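Local coordinates for protein MGS-M4 (PDB 4Q3M) that probably works as an aldo-keto reductase, reducing carbonyl compounds with a nicotinamide cofactor, although its natural substrate is unknown, at residues H171-C174 and K175-I179; L143-L146 and M147-K151. One frame throughout, in Å; residues are numbered along the deposited sequence.

Contact 1 (H171-C174 and K175-I179); sequences HDYC and KKNNI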
loop_
_atom_site.group_PDB
_atom_site.type_symbol
_atom_site.label_atom_id
_atom_site.label_comp_id
_atom_site.label_asym_id
_atom_site.label_seq_id
_atom_site.Cartn_x
_atom_site.Cartn_y
_atom_site.Cartn_z
ATOM N N HIS A 171 1.577 -7.987 10.230
ATOM C CA HIS A 171 1.237 -9.132 11.067
ATOM C C HIS A 171 1.926 -9.042 12.423
ATOM O O HIS A 171 1.297 -9.236 13.464
ATOM C CB HIS A 171 1.623 -10.438 10.369
ATOM C CG HIS A 171 1.150 -11.667 11.081
ATOM N ND1 HIS A 171 1.734 -12.902 10.898
ATOM C CD2 HIS A 171 0.146 -11.853 11.969
ATOM C CE1 HIS A 171 1.112 -13.796 11.646
ATOM N NE2 HIS A 171 0.144 -13.186 12.305
ATOM N N ASP A 172 3.222 -8.746 12.403
ATOM C CA ASP A 172 3.996 -8.615 13.630
ATOM C C ASP A 172 3.468 -7.481 14.499
ATOM O O ASP A 172 3.372 -7.622 15.716
ATOM C CB ASP A 172 5.477 -8.389 13.316
ATOM C CG ASP A 172 6.182 -9.662 12.887
ATOM O OD1 ASP A 172 5.648 -10.758 13.157
ATOM O OD2 ASP A 172 7.274 -9.565 12.288
ATOM N N TYR A 173 3.126 -6.359 13.870
ATOM C CA TYR A 173 2.577 -5.223 14.601
ATOM C C TYR A 173 1.284 -5.603 15.312
ATOM O O TYR A 173 1.108 -5.311 16.495
ATOM C CB TYR A 173 2.322 -4.033 13.671
ATOM C CG TYR A 173 1.591 -2.904 14.364
ATOM C CD1 TYR A 173 2.278 -1.977 15.137
ATOM C CD2 TYR A 173 0.211 -2.775 14.260
ATOM C CE1 TYR A 173 1.612 -0.952 15.781
ATOM C CE2 TYR A 173 -0.461 -1.757 14.902
ATOM C CZ TYR A 173 0.242 -0.847 15.659
ATOM O OH TYR A 173 -0.431 0.166 16.297
ATOM N N CYS A 174 0.380 -6.247 14.579
ATOM C CA CYS A 174 -0.902 -6.665 15.134
ATOM C C CYS A 174 -0.715 -7.618 16.310
ATOM O O CYS A 174 -1.364 -7.470 17.346
ATOM C CB CYS A 174 -1.765 -7.321 14.054
ATOM S SG CYS A 174 -2.344 -6.191 12.765
ATOM N N LYS A 175 0.180 -8.588 16.147
ATOM C CA LYS A 175 0.451 -9.562 17.199
ATOM C C LYS A 175 1.023 -8.898 18.448
ATOM O O LYS A 175 0.730 -9.317 19.567
ATOM C CB LYS A 175 1.408 -10.647 16.698
ATOM C CG LYS A 175 0.745 -11.704 15.830
ATOM C CD LYS A 175 1.662 -12.898 15.607
ATOM C CE LYS A 175 2.898 -12.513 14.810
ATOM N NZ LYS A 175 3.849 -13.653 14.683
ATOM N N LYS A 176 1.836 -7.865 18.255
ATOM C CA LYS A 176 2.396 -7.121 19.378
ATOM C C LYS A 176 1.312 -6.330 20.102
ATOM O O LYS A 176 1.415 -6.075 21.302
ATOM C CB LYS A 176 3.507 -6.177 18.908
ATOM C CG LYS A 176 4.783 -6.880 18.474
ATOM C CD LYS A 176 5.857 -5.878 18.074
ATOM C CE LYS A 176 7.138 -6.582 17.650
ATOM N NZ LYS A 176 8.211 -5.614 17.286
ATOM N N ASN A 177 0.273 -5.947 19.367
ATOM C CA ASN A 177 -0.817 -5.163 19.934
ATOM C C ASN A 177 -2.095 -5.977 20.109
ATOM O O ASN A 177 -3.189 -5.418 20.199
ATOM C CB ASN A 177 -1.092 -3.937 19.065
ATOM C CG ASN A 177 0.051 -2.941 19.086
ATOM O OD1 ASN A 177 0.094 -2.048 19.932
ATOM N ND2 ASN A 177 0.987 -3.095 18.158
ATOM N N ASN A 178 -1.940 -7.298 20.151
ATOM C CA ASN A 178 -3.039 -8.223 20.422
ATOM C C ASN A 178 -4.206 -8.078 19.451
ATOM O O ASN A 178 -5.371 -8.140 19.846
ATOM C CB ASN A 178 -3.535 -8.040 21.857
ATOM C CG ASN A 178 -2.398 -7.924 22.851
ATOM O OD1 ASN A 178 -1.738 -8.911 23.175
ATOM N ND2 ASN A 178 -2.163 -6.712 23.342
ATOM N N ILE A 179 -3.883 -7.881 18.178
ATOM C CA ILE A 179 -4.894 -7.792 17.133
ATOM C C ILE A 179 -4.819 -9.016 16.230
ATOM O O ILE A 179 -3.766 -9.316 15.668
ATOM C CB ILE A 179 -4.724 -6.517 16.286
ATOM C CG1 ILE A 179 -4.788 -5.273 17.174
ATOM C CG2 ILE A 179 -5.781 -6.457 15.193
ATOM C CD1 ILE A 179 -4.558 -3.976 16.428
#

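Contact 2 (L143-L146 and M147-K151); sequences LMYL and MENAK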
loop_
_atom_site.group_PDB
_atom_site.type_symbol
_atom_site.label_atom_id
_atom_site.label_comp_id
_atom_site.label_asym_id
_atom_site.label_seq_id
_atom_site.Cartn_x
_atom_site.Cartn_y
_atom_site.Cartn_z
ATOM N N LEU A 143 -4.012 1.833 12.853
ATOM C CA LEU A 143 -4.172 1.023 14.054
ATOM C C LEU A 143 -3.625 1.744 15.283
ATOM O O LEU A 143 -4.216 1.672 16.360
ATOM C CB LEU A 143 -3.480 -0.330 13.883
ATOM C CG LEU A 143 -4.048 -1.244 12.795
ATOM C CD1 LEU A 143 -3.219 -2.515 12.665
ATOM C CD2 LEU A 143 -5.503 -1.576 13.083
ATOM N N MET A 144 -2.503 2.440 15.114
ATOM C CA MET A 144 -1.889 3.192 16.206
ATOM C C MET A 144 -2.858 4.219 16.780
ATOM O O MET A 144 -2.880 4.460 17.988
ATOM C CB MET A 144 -0.608 3.892 15.737
ATOM C CG MET A 144 0.506 2.947 15.315
ATOM S SD MET A 144 2.135 3.719 15.247
ATOM C CE MET A 144 1.891 4.937 13.961
ATOM N N TYR A 145 -3.662 4.818 15.907
ATOM C CA TYR A 145 -4.640 5.813 16.323
ATOM C C TYR A 145 -5.753 5.180 17.153
ATOM O O TYR A 145 -6.189 5.748 18.153
ATOM C CB TYR A 145 -5.229 6.527 15.105
ATOM C CG TYR A 145 -6.173 7.655 15.452
ATOM C CD1 TYR A 145 -5.687 8.916 15.776
ATOM C CD2 TYR A 145 -7.548 7.461 15.455
ATOM C CE1 TYR A 145 -6.546 9.951 16.095
ATOM C CE2 TYR A 145 -8.413 8.491 15.772
ATOM C CZ TYR A 145 -7.907 9.733 16.091
ATOM O OH TYR A 145 -8.768 10.760 16.406
ATOM N N LEU A 146 -6.255 4.066 16.692
ATOM C CA LEU A 146 -7.232 3.313 17.417
ATOM C C LEU A 146 -6.725 2.719 18.757
ATOM O O LEU A 146 -7.422 2.759 19.735
ATOM C CB LEU A 146 -7.793 2.253 16.487
ATOM C CG LEU A 146 -9.265 2.278 16.132
ATOM C CD1 LEU A 146 -9.753 3.671 15.831
ATOM C CD2 LEU A 146 -9.509 1.401 14.949
ATOM N N MET A 147 -5.504 2.189 18.779
ATOM C CA MET A 147 -4.863 1.696 19.994
ATOM C C MET A 147 -4.762 2.798 21.042
ATOM O O MET A 147 -4.938 2.556 22.236
ATOM C CB MET A 147 -3.469 1.142 19.687
ATOM C CG MET A 147 -3.466 -0.118 18.840
ATOM S SD MET A 147 -4.384 -1.469 19.600
ATOM C CE MET A 147 -3.470 -1.682 21.125
ATOM N N GLU A 148 -4.492 4.014 20.581
ATOM C CA GLU A 148 -4.344 5.156 21.468
ATOM C C GLU A 148 -5.683 5.667 21.997
ATOM O O GLU A 148 -5.803 6.004 23.174
ATOM C CB GLU A 148 -3.609 6.290 20.747
ATOM C CG GLU A 148 -3.411 7.542 21.586
ATOM C CD GLU A 148 -2.418 7.342 22.715
ATOM O OE1 GLU A 148 -1.588 6.412 22.624
ATOM O OE2 GLU A 148 -2.468 8.115 23.696
ATOM N N ASN A 149 -6.691 5.713 21.132
ATOM C CA ASN A 149 -7.930 6.414 21.459
ATOM C C ASN A 149 -9.128 5.531 21.812
ATOM O O ASN A 149 -10.087 6.009 22.417
ATOM C CB ASN A 149 -8.314 7.335 20.300
ATOM C CG ASN A 149 -7.343 8.486 20.128
ATOM O OD1 ASN A 149 -7.310 9.411 20.941
ATOM N ND2 ASN A 149 -6.545 8.435 19.069
ATOM N N ALA A 150 -9.088 4.256 21.441
ATOM C CA ALA A 150 -10.198 3.362 21.758
ATOM C C ALA A 150 -10.215 3.025 23.243
ATOM O O ALA A 150 -9.176 3.017 23.903
ATOM C CB ALA A 150 -10.124 2.090 20.928
ATOM N N LYS A 151 -11.406 2.757 23.766
ATOM C CA LYS A 151 -11.558 2.330 25.149
ATOM C C LYS A 151 -11.727 0.816 25.182
ATOM O O LYS A 151 -11.505 0.170 26.207
ATOM C CB LYS A 151 -12.743 3.037 25.805
ATOM C CG LYS A 151 -12.630 4.554 25.756
ATOM C CD LYS A 151 -13.792 5.237 26.453
ATOM C CE LYS A 151 -13.618 6.747 26.440
ATOM N NZ LYS A 151 -12.344 7.162 27.092
#

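Contact 1 (H171-C174 and K175-I179)
Cys-174 and Ile-179 meet through a Schellman motif, the turn that ends helix 168-176. Ile-179 N gives Cys-174 O a nearly straight hydrogen bond of 2.7 Å (172°), approaching from above the carbonyl plane, and Asn-178 N returns weakly to Lys-175 O at 3.4 Å. Asn-178 holds the positive-phi position between them, a left-handed conformation that asparagine tolerates better than most residues with a side chain.

One turn back, Lys-175 lies over His-171. Its CE sits 3.8 Å from the centroid of the imidazole ring and close to the ring normal, a CH-pi contact. A bend at chi3 (-65°) lets the long aliphatic chain cover the ring while NZ reaches Asp-172 OD1 at 3.7 Å, a long salt bridge near the surface. Lysine suits both tasks, greasy along its length and charged at its tip.

Tyr-173 meets Asn-177 twice. Asn-177 ND2 donates to Tyr-173 O at 2.8 Å, with the acceptor in the amide plane, and the same nitrogen stands 3.2 Å above the plane of the Tyr-173 ring, offset toward its rim. With an alanine in place of Tyr-173, the Asn-177 amide would keep its bond to the backbone O but lose the ring beneath ND2, and a gap would probably open beside Leu-143 and Met-144 of helix 140-149. On the buried side, Cys-174 CB packs against Ile-179 CB at 3.8 Å.

Contact 2 (L143-L146 and M147-K151)
Tyr-145 O is gripped twice by Asn-149: the backbone N donates to it at 3.0 Å and the side-chain ND2 at 2.9 Å. The first is the ordinary helical bond. The second brings the amide back along the helix to the same carbonyl, with that oxygen tilted 22° from the amide plane. Asn-149 CG stands beside its own backbone N, opposite the carbonyl carbon (chi1 -68°), and this turns the short side chain back toward the preceding turn. Asparagine suits the place because its short side chain can reach back four residues and add a second donor to a carbonyl that already has its helical bond.

ND2 also lies over the face of the Tyr-145 ring, 3.3 Å above its plane and over its centre. Ring and amide planes are 48° apart, so the two flat groups cross rather than stack. The carbonyl and the ring of one residue thus fix the rotation of the amide together. Tyr-145 also meets Tyr-111, and its side chain, like that of Asn-149, touches Leu-115 on helix 111-126.

Elsewhere the backbone carries the contact. Met-147 N bonds to Leu-143 O at 2.8 Å, and the Met-147 chain, bent at both chi2 and chi3, starts with CG beside that oxygen. Ala-150, the first residue to leave helical geometry, still donates its N to Leu-146 O at 2.8 Å. The buried Leu-143 and Leu-146 both touch Val-135 of strand 133-136, which suits aliphatic side chains between helix and barrel strand. The whole is the C-terminal end of an outer helix in a beta-alpha-beta unit of the TIM barrel.

Overall arrangement
Going from the N terminus, strand 133-136 leads into helix 140-149, whose end forms contact 2; strand 156-160 follows, then helix 168-176, whose end forms contact 1, and strand 180-184. The contacts are in series: each is local to its own helix end, and they neither nest nor cross. Two consecutive beta-alpha-beta units of the barrel, sharing strand 156-160, are involved. The centres of the two contacts lie about 13 Å apart, and the neighbouring helices touch directly: Tyr-173 packs on Leu-143 and Met-144, Cys-174 SG on Leu-143 CD1, and Asn-177 on Met-147. Met-144 also meets Met-144 of the second subunit, bringing helix 140-149 to the subunit interface at that residue.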